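Long-range contacts in exonuclease (Laribacter hongkongensis, PDB 3SZ4), which probably acts as a metal-dependent alkaline exonuclease of the lambda-exonuclease-like PDDEXK family, and here holds magnesium and a deoxynucleotide: residues A[86-91]-A[98-103]; A[14-19]-A[41-46]. One frame throughout, in Å; residues are numbered along the deposited sequence.

Interaction 1 (A[86-91]-A[98-103]). With MG (magnesium ion), chain B; D5M (2'-deoxyadenosine-5'-monophosphate), chain C.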
ATOM      1  N   VAL A  86     -28.691  -6.288  17.037  1.00 71.53           N
ATOM      2  CA  VAL A  86     -28.197  -7.155  18.096  1.00 71.03           C
ATOM      3  C   VAL A  86     -26.693  -6.921  18.340  1.00 70.86           C
ATOM      4  O   VAL A  86     -26.045  -6.197  17.579  1.00 70.45           O
ATOM      5  CB  VAL A  86     -28.582  -8.633  17.801  1.00 70.74           C
ATOM      6  CG1 VAL A  86     -27.926  -9.135  16.532  1.00 70.62           C
ATOM      7  CG2 VAL A  86     -28.279  -9.523  18.978  1.00 71.32           C
ATOM      8  N   GLY A  87     -26.151  -7.483  19.415  1.00 70.74           N
ATOM      9  CA  GLY A  87     -24.714  -7.392  19.651  1.00 70.77           C
ATOM     10  C   GLY A  87     -23.927  -8.523  18.976  1.00 70.81           C
ATOM     11  O   GLY A  87     -24.258  -8.971  17.859  1.00 70.38           O
ATOM     12  N   LEU A  88     -22.864  -8.961  19.665  1.00 70.52           N
ATOM     13  CA  LEU A  88     -22.100 -10.159  19.308  1.00 69.65           C
ATOM     14  C   LEU A  88     -22.783 -11.366  19.907  1.00 69.05           C
ATOM     15  O   LEU A  88     -23.039 -11.412  21.103  1.00 69.13           O
ATOM     16  CB  LEU A  88     -20.674 -10.080  19.857  1.00 69.65           C
ATOM     17  CG  LEU A  88     -19.798 -11.315  19.614  1.00 69.06           C
ATOM     18  CD1 LEU A  88     -19.086 -11.291  18.228  1.00 66.75           C
ATOM     19  CD2 LEU A  88     -18.809 -11.427  20.741  1.00 67.79           C
ATOM     20  N   ILE A  89     -23.063 -12.344  19.063  1.00 68.54           N
ATOM     21  CA  ILE A  89     -23.742 -13.557  19.473  1.00 67.77           C
ATOM     22  C   ILE A  89     -22.719 -14.680  19.510  1.00 67.26           C
ATOM     23  O   ILE A  89     -22.142 -15.028  18.497  1.00 67.04           O
ATOM     24  CB  ILE A  89     -24.912 -13.870  18.517  1.00 67.62           C
ATOM     25  CG1 ILE A  89     -25.939 -12.724  18.530  1.00 67.95           C
ATOM     26  CG2 ILE A  89     -25.563 -15.217  18.846  1.00 67.60           C
ATOM     27  CD1 ILE A  89     -26.324 -12.181  19.937  1.00 67.07           C
ATOM     28  N   ASP A  90     -22.477 -15.215  20.698  1.00 67.29           N
ATOM     29  CA  ASP A  90     -21.483 -16.268  20.878  1.00 67.53           C
ATOM     30  C   ASP A  90     -21.979 -17.578  20.346  1.00 67.28           C
ATOM     31  O   ASP A  90     -23.150 -17.859  20.447  1.00 67.55           O
ATOM     32  CB  ASP A  90     -21.095 -16.380  22.334  1.00 67.20           C
ATOM     33  CG  ASP A  90     -20.153 -15.288  22.732  1.00 68.48           C
ATOM     34  OD1 ASP A  90     -19.154 -15.072  22.005  1.00 69.96           O
ATOM     35  OD2 ASP A  90     -20.400 -14.624  23.749  1.00 70.38           O
ATOM     36  N   HIS A  91     -21.107 -18.363  19.727  1.00 67.22           N
ATOM     37  CA  HIS A  91     -21.535 -19.662  19.270  1.00 67.26           C
ATOM     38  C   HIS A  91     -22.202 -20.357  20.476  1.00 67.72           C
ATOM     39  O   HIS A  91     -21.773 -20.165  21.613  1.00 67.95           O
ATOM     40  CB  HIS A  91     -20.358 -20.472  18.750  1.00 66.61           C
ATOM     41  CG  HIS A  91     -20.765 -21.709  18.011  1.00 65.76           C
ATOM     42  ND1 HIS A  91     -21.141 -22.871  18.654  1.00 64.57           N
ATOM     43  CD2 HIS A  91     -20.865 -21.964  16.685  1.00 63.56           C
ATOM     44  CE1 HIS A  91     -21.448 -23.787  17.755  1.00 64.67           C
ATOM     45  NE2 HIS A  91     -21.283 -23.265  16.552  1.00 63.42           N
ATOM     46  N   GLY A  98     -17.912 -16.336  17.564  1.00 58.67           N
ATOM     47  CA  GLY A  98     -19.136 -15.554  17.592  1.00 58.81           C
ATOM     48  C   GLY A  98     -19.420 -14.795  16.321  1.00 59.00           C
ATOM     49  O   GLY A  98     -18.674 -14.883  15.368  1.00 59.34           O
ATOM     50  N   ALA A  99     -20.514 -14.049  16.317  1.00 58.94           N
ATOM     51  CA  ALA A  99     -21.000 -13.433  15.105  1.00 59.57           C
ATOM     52  C   ALA A  99     -21.669 -12.102  15.469  1.00 60.16           C
ATOM     53  O   ALA A  99     -22.173 -11.938  16.593  1.00 60.82           O
ATOM     54  CB  ALA A  99     -21.959 -14.373  14.367  1.00 58.80           C
ATOM     55  N   SER A 100     -21.607 -11.127  14.561  1.00 59.96           N
ATOM     56  CA  SER A 100     -22.355  -9.875  14.734  1.00 60.11           C
ATOM     57  C   SER A 100     -23.213  -9.644  13.502  1.00 59.95           C
ATOM     58  O   SER A 100     -22.798  -8.909  12.598  1.00 59.67           O
ATOM     59  CB  SER A 100     -21.421  -8.686  14.982  1.00 60.03           C
ATOM     60  OG  SER A 100     -20.586  -8.919  16.104  1.00 60.90           O
ATOM     61  N   PRO A 101     -24.394 -10.310  13.431  1.00 60.27           N
ATOM     62  CA  PRO A 101     -25.287 -10.033  12.284  1.00 60.60           C
ATOM     63  C   PRO A 101     -25.827  -8.586  12.314  1.00 60.50           C
ATOM     64  O   PRO A 101     -25.899  -7.957  13.384  1.00 59.83           O
ATOM     65  CB  PRO A 101     -26.424 -11.062  12.432  1.00 60.50           C
ATOM     66  CG  PRO A 101     -26.403 -11.460  13.884  1.00 60.33           C
ATOM     67  CD  PRO A 101     -24.989 -11.259  14.396  1.00 60.13           C
ATOM     68  N   ASP A 102     -26.173  -8.066  11.140  1.00 60.78           N
ATOM     69  CA  ASP A 102     -26.670  -6.704  11.039  1.00 61.12           C
ATOM     70  C   ASP A 102     -28.068  -6.565  11.603  1.00 62.11           C
ATOM     71  O   ASP A 102     -28.512  -5.455  11.864  1.00 62.62           O
ATOM     72  CB  ASP A 102     -26.558  -6.189   9.610  1.00 60.58           C
ATOM     73  CG  ASP A 102     -25.115  -5.917   9.222  1.00 58.99           C
ATOM     74  OD1 ASP A 102     -24.302  -5.631  10.107  1.00 56.13           O
ATOM     75  OD2 ASP A 102     -24.773  -6.006   8.034  1.00 61.09           O
ATOM     76  N   GLY A 103     -28.733  -7.702  11.823  1.00 62.71           N
ATOM     77  CA  GLY A 103     -30.030  -7.727  12.456  1.00 63.51           C
ATOM     78  C   GLY A 103     -30.694  -9.088  12.456  1.00 64.49           C
ATOM     79  O   GLY A 103     -30.367  -9.955  11.617  1.00 64.59           O
TER
HETATM   80 MG    MG B 217     -22.581  -5.891   7.304  1.00 60.08          MG
HETATM   81  O5' D5M C 218     -18.736  -8.881  12.331  0.70 58.49           O
HETATM   82  C5' D5M C 218     -17.917  -7.707  12.263  0.70 61.46           C
HETATM   83  C4' D5M C 218     -18.597  -6.772  11.269  0.70 64.04           C
HETATM   84  O4' D5M C 218     -18.372  -5.412  11.599  0.70 65.69           O
HETATM   85  C3' D5M C 218     -18.084  -6.950   9.853  0.70 64.80           C
HETATM   86  O3' D5M C 218     -19.215  -6.847   8.992  0.70 63.78           O
HETATM   87  C2' D5M C 218     -17.163  -5.798   9.553  0.70 65.58           C
HETATM   88  C1' D5M C 218     -17.482  -4.811  10.663  0.70 67.81           C
HETATM   89  N9  D5M C 218     -16.281  -4.495  11.453  0.70 70.54           N
HETATM   90  C8  D5M C 218     -15.206  -5.279  11.656  0.70 71.53           C
HETATM   91  N7  D5M C 218     -14.333  -4.621  12.456  0.70 72.01           N
HETATM   92  C5  D5M C 218     -14.894  -3.426  12.749  0.70 73.09           C
HETATM   93  C6  D5M C 218     -14.485  -2.343  13.512  0.70 73.74           C
HETATM   94  N6  D5M C 218     -13.285  -2.405  14.135  0.70 73.60           N
HETATM   95  N1  D5M C 218     -15.298  -1.252  13.628  0.70 74.44           N
HETATM   96  C2  D5M C 218     -16.500  -1.199  13.010  0.70 74.06           C
HETATM   97  N3  D5M C 218     -16.917  -2.241  12.263  0.70 74.03           N
HETATM   98  C4  D5M C 218     -16.128  -3.353  12.122  0.70 72.45           C
HETATM   99  P   D5M C 218     -18.299 -10.280  13.025  0.70 55.50           P
HETATM  100  O1P D5M C 218     -16.981 -10.573  12.384  0.70 56.28           O
HETATM  101  O3P D5M C 218     -19.340 -11.295  12.647  0.70 53.59           O
HETATM  102  O2P D5M C 218     -18.224  -9.918  14.479  0.70 52.14           O

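Interaction 2 (A[14-19]-A[41-46]). With D5M (2'-deoxyadenosine-5'-monophosphate), chain C.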
ATOM      1  N   GLY A  14     -10.283 -11.090  20.888  1.00 60.94           N
ATOM      2  CA  GLY A  14      -9.626 -12.385  20.911  1.00 59.01           C
ATOM      3  C   GLY A  14     -10.445 -13.541  20.396  1.00 58.05           C
ATOM      4  O   GLY A  14      -9.934 -14.637  20.386  1.00 57.65           O
ATOM      5  N   LYS A  15     -11.703 -13.322  19.982  1.00 57.31           N
ATOM      6  CA  LYS A  15     -12.539 -14.417  19.442  1.00 56.45           C
ATOM      7  C   LYS A  15     -12.477 -14.443  17.939  1.00 55.84           C
ATOM      8  O   LYS A  15     -12.345 -13.398  17.319  1.00 55.58           O
ATOM      9  CB  LYS A  15     -14.019 -14.280  19.845  1.00 56.60           C
ATOM     10  CG  LYS A  15     -14.244 -13.855  21.268  1.00 56.24           C
ATOM     11  CD  LYS A  15     -15.690 -13.990  21.714  1.00 57.15           C
ATOM     12  CE  LYS A  15     -15.774 -13.674  23.211  1.00 58.71           C
ATOM     13  NZ  LYS A  15     -17.151 -13.761  23.754  1.00 61.53           N
ATOM     14  N   VAL A  16     -12.567 -15.637  17.353  1.00 55.29           N
ATOM     15  CA  VAL A  16     -12.850 -15.762  15.915  1.00 54.81           C
ATOM     16  C   VAL A  16     -14.283 -15.258  15.683  1.00 54.82           C
ATOM     17  O   VAL A  16     -15.165 -15.519  16.512  1.00 55.50           O
ATOM     18  CB  VAL A  16     -12.780 -17.223  15.432  1.00 54.29           C
ATOM     19  CG1 VAL A  16     -13.177 -17.337  13.943  1.00 54.10           C
ATOM     20  CG2 VAL A  16     -11.421 -17.791  15.648  1.00 54.86           C
ATOM     21  N   THR A  17     -14.531 -14.546  14.586  1.00 54.09           N
ATOM     22  CA  THR A  17     -15.865 -14.027  14.357  1.00 53.45           C
ATOM     23  C   THR A  17     -16.269 -14.229  12.901  1.00 54.19           C
ATOM     24  O   THR A  17     -15.417 -14.307  12.007  1.00 53.87           O
ATOM     25  CB  THR A  17     -15.982 -12.551  14.770  1.00 53.39           C
ATOM     26  OG1 THR A  17     -15.199 -11.762  13.872  1.00 52.21           O
ATOM     27  CG2 THR A  17     -15.487 -12.311  16.221  1.00 51.80           C
ATOM     28  N   ALA A  18     -17.584 -14.304  12.686  1.00 54.64           N
ATOM     29  CA  ALA A  18     -18.201 -14.618  11.394  1.00 55.28           C
ATOM     30  C   ALA A  18     -17.492 -14.028  10.188  1.00 55.93           C
ATOM     31  O   ALA A  18     -17.308 -14.718   9.185  1.00 56.96           O
ATOM     32  CB  ALA A  18     -19.692 -14.211  11.383  1.00 54.74           C
ATOM     33  N   SER A  19     -17.111 -12.758  10.263  1.00 55.94           N
ATOM     34  CA  SER A  19     -16.567 -12.090   9.072  1.00 56.23           C
ATOM     35  C   SER A  19     -15.098 -12.428   8.790  1.00 55.98           C
ATOM     36  O   SER A  19     -14.566 -12.038   7.768  1.00 56.07           O
ATOM     37  CB  SER A  19     -16.725 -10.586   9.179  1.00 56.27           C
ATOM     38  OG  SER A  19     -16.063 -10.135  10.338  1.00 56.83           O
ATOM     39  N   ALA A  41      -2.166 -14.599  14.418  1.00 59.59           N
ATOM     40  CA  ALA A  41      -1.303 -13.609  15.087  1.00 59.50           C
ATOM     41  C   ALA A  41      -2.143 -12.495  15.711  1.00 59.55           C
ATOM     42  O   ALA A  41      -1.927 -12.141  16.869  1.00 59.89           O
ATOM     43  CB  ALA A  41      -0.259 -13.035  14.110  1.00 58.82           C
ATOM     44  N   GLU A  42      -3.127 -11.971  14.980  1.00 59.48           N
ATOM     45  CA  GLU A  42      -3.910 -10.859  15.506  1.00 60.26           C
ATOM     46  C   GLU A  42      -4.569 -11.287  16.789  1.00 60.93           C
ATOM     47  O   GLU A  42      -4.504 -10.566  17.804  1.00 61.71           O
ATOM     48  CB  GLU A  42      -5.005 -10.407  14.556  1.00 60.28           C
ATOM     49  CG  GLU A  42      -4.567  -9.674  13.293  1.00 61.33           C
ATOM     50  CD  GLU A  42      -5.780  -9.329  12.443  1.00 62.73           C
ATOM     51  OE1 GLU A  42      -5.752  -9.593  11.211  1.00 62.72           O
ATOM     52  OE2 GLU A  42      -6.769  -8.820  13.034  1.00 59.98           O
ATOM     53  N   LEU A  43      -5.197 -12.461  16.744  1.00 60.66           N
ATOM     54  CA  LEU A  43      -5.987 -12.918  17.863  1.00 60.71           C
ATOM     55  C   LEU A  43      -5.088 -13.273  19.038  1.00 61.11           C
ATOM     56  O   LEU A  43      -5.433 -12.985  20.190  1.00 61.08           O
ATOM     57  CB  LEU A  43      -6.863 -14.095  17.461  1.00 60.42           C
ATOM     58  CG  LEU A  43      -7.952 -13.757  16.449  1.00 60.37           C
ATOM     59  CD1 LEU A  43      -8.860 -14.956  16.271  1.00 59.36           C
ATOM     60  CD2 LEU A  43      -8.757 -12.496  16.856  1.00 61.20           C
ATOM     61  N   ILE A  44      -3.933 -13.872  18.757  1.00 60.93           N
ATOM     62  CA  ILE A  44      -2.966 -14.120  19.814  1.00 61.01           C
ATOM     63  C   ILE A  44      -2.601 -12.810  20.535  1.00 61.90           C
ATOM     64  O   ILE A  44      -2.773 -12.708  21.758  1.00 62.63           O
ATOM     65  CB  ILE A  44      -1.729 -14.796  19.271  1.00 60.97           C
ATOM     66  CG1 ILE A  44      -2.161 -16.030  18.464  1.00 58.81           C
ATOM     67  CG2 ILE A  44      -0.743 -15.079  20.425  1.00 60.68           C
ATOM     68  CD1 ILE A  44      -1.097 -17.005  18.176  1.00 53.68           C
ATOM     69  N   CYS A  45      -2.155 -11.806  19.778  1.00 61.49           N
ATOM     70  CA  CYS A  45      -1.909 -10.471  20.307  1.00 61.65           C
ATOM     71  C   CYS A  45      -3.053  -9.848  21.069  1.00 61.56           C
ATOM     72  O   CYS A  45      -2.843  -9.196  22.094  1.00 61.98           O
ATOM     73  CB  CYS A  45      -1.557  -9.531  19.179  1.00 61.72           C
ATOM     74  SG  CYS A  45      -0.023  -9.997  18.472  1.00 64.72           S
ATOM     75  N   GLN A  46      -4.267 -10.009  20.573  1.00 61.23           N
ATOM     76  CA  GLN A  46      -5.393  -9.418  21.274  1.00 61.24           C
ATOM     77  C   GLN A  46      -5.540 -10.024  22.655  1.00 61.68           C
ATOM     78  O   GLN A  46      -5.765  -9.291  23.624  1.00 61.56           O
ATOM     79  CB  GLN A  46      -6.679  -9.620  20.510  1.00 61.16           C
ATOM     80  CG  GLN A  46      -6.856  -8.664  19.394  1.00 59.92           C
ATOM     81  CD  GLN A  46      -8.131  -8.916  18.629  1.00 59.48           C
ATOM     82  OE1 GLN A  46      -9.003  -9.709  19.030  1.00 58.27           O
ATOM     83  NE2 GLN A  46      -8.255  -8.236  17.514  1.00 58.16           N
TER
HETATM   84  O5' D5M C 218     -18.736  -8.881  12.331  0.70 58.49           O
HETATM   85  C5' D5M C 218     -17.917  -7.707  12.263  0.70 61.46           C
HETATM   86  C4' D5M C 218     -18.597  -6.772  11.269  0.70 64.04           C
HETATM   87  O4' D5M C 218     -18.372  -5.412  11.599  0.70 65.69           O
HETATM   88  C3' D5M C 218     -18.084  -6.950   9.853  0.70 64.80           C
HETATM   89  O3' D5M C 218     -19.215  -6.847   8.992  0.70 63.78           O
HETATM   90  C2' D5M C 218     -17.163  -5.798   9.553  0.70 65.58           C
HETATM   91  C1' D5M C 218     -17.482  -4.811  10.663  0.70 67.81           C
HETATM   92  N9  D5M C 218     -16.281  -4.495  11.453  0.70 70.54           N
HETATM   93  C8  D5M C 218     -15.206  -5.279  11.656  0.70 71.53           C
HETATM   94  N7  D5M C 218     -14.333  -4.621  12.456  0.70 72.01           N
HETATM   95  C5  D5M C 218     -14.894  -3.426  12.749  0.70 73.09           C
HETATM   96  C6  D5M C 218     -14.485  -2.343  13.512  0.70 73.74           C
HETATM   97  N6  D5M C 218     -13.285  -2.405  14.135  0.70 73.60           N
HETATM   98  N1  D5M C 218     -15.298  -1.252  13.628  0.70 74.44           N
HETATM   99  C2  D5M C 218     -16.500  -1.199  13.010  0.70 74.06           C
HETATM  100  N3  D5M C 218     -16.917  -2.241  12.263  0.70 74.03           N
HETATM  101  C4  D5M C 218     -16.128  -3.353  12.122  0.70 72.45           C
HETATM  102  P   D5M C 218     -18.299 -10.280  13.025  0.70 55.50           P
HETATM  103  O1P D5M C 218     -16.981 -10.573  12.384  0.70 56.28           O
HETATM  104  O3P D5M C 218     -19.340 -11.295  12.647  0.70 53.59           O
HETATM  105  O2P D5M C 218     -18.224  -9.918  14.479  0.70 52.14           O

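Interaction 1 (A[86-91]-A[98-103])
Ile89 and Ala99 form an antiparallel hydrogen-bonded pair, in which Ile89 N reaches Ala99 O over 2.7 Å in a nearly straight bond. Ala99 N returns to Ile89 O at 2.9 Å with a more bent geometry, 138° at the hydrogen. The neighbouring pair, Asp90 with Gly98, is non-hydrogen-bonded, and its CA atoms come within 4.1 Å. Glycine suits that place, bringing no side chain between the closely paired backbones. Leu88 CA adds a CA-H...O contact to Ala99 O, so that oxygen is approached both by Ile89 N and by Leu88 CA.

Val86 and Pro101 add an apolar patch: Val86 lays CG1 obliquely against CG of the Pro101 ring, 3.8 Å away. Leu88 swings CG away from its backbone N (chi1 177°), which carries CD1 to 3.5 Å from Ser100 OG. The polar business of that hydroxyl lies on the nucleotide side: it donates to O2P of the deoxyadenosine monophosphate and also hydrogen-bonds Trp8, while Ser100 N holds the phosphate's O3P at 3.0 Å. Past Pro101 the chain delivers Asp102, whose OD2 binds the magnesium ion together with Glu112 and the carbonyl oxygen of Ile113, as in the PDDEXK nuclease site.

The hairpin of strands 89-90 and 97-99 lies between two helices: Ile89 and Ala99 pack on Cys144 of helix 132-145, whereas Leu88 rests on helix 6-12, and strand 16-17 runs parallel along the other edge of 97-99.

Interaction 2 (A[14-19]-A[41-46])
Gln46 and Leu43, one turn apart on helix 34-49, grip the backbone around Gly14. From Gln46, CB lies 3.9 Å from Gly14 N. CG stands anti to the carbonyl carbon (chi1 -80°), and the chain then runs extended, bringing Gln46 CD to 3.8 Å from Gly14 N. At the tip Gln46 OE1 accepts the Gly14 N-H, at 2.6 Å from Gly14 N, with the donor in the carbonyl plane and an angle of 149° at the hydrogen. Glutamine is long enough to span from helix to loop and ends in the acceptor that a buried backbone N-H needs. Gly14 itself has a positive phi, a conformation that glycine adopts readily, and its carbonyl is taken by Arg47.

Leu43 packs alongside with its two methyl branches. CD2 sits 3.7 Å from Lys15 O, and CD1 meets Val16 CG2 at 3.9 Å, the two side chains crossing at about a right angle. Val16 also touches Phe187 of helix 174-205, so branched apolar residues suit this buried junction. Lys15 instead sends its ammonium group to Asp90.

Further along the segment, Thr17 OG1 donates to O1P of the nucleotide at 2.6 Å, and Ser19 N bonds the same oxygen at 3.0 Å. The helix so packs against the loop that leads into a phosphate-binding strand and 3-10 segment, consistent with a 5'-phosphate pocket beside the metal site in lambda-exonuclease-like PDDEXK enzymes.

How the interactions relate
The two interactions meet on one small sheet, where strand 97-99 lies between 89-90 and 16-17. Interaction 1 is strand pairing, partly buried and dominated by backbone bonds; interaction 2 is a smaller but more fully buried contact, though farther from the centre of the chain, made by helix side chains largely against the backbone of a loop and strand. Gly98 O probably accepts the Ala18 N-H, the methyl groups of Ala18 and Ala99 pack together, and a salt bridge also ties the two contacts. Both supply groups to the same phosphate, but magnesium is bound by a residue of 98-103 alone among the four segments.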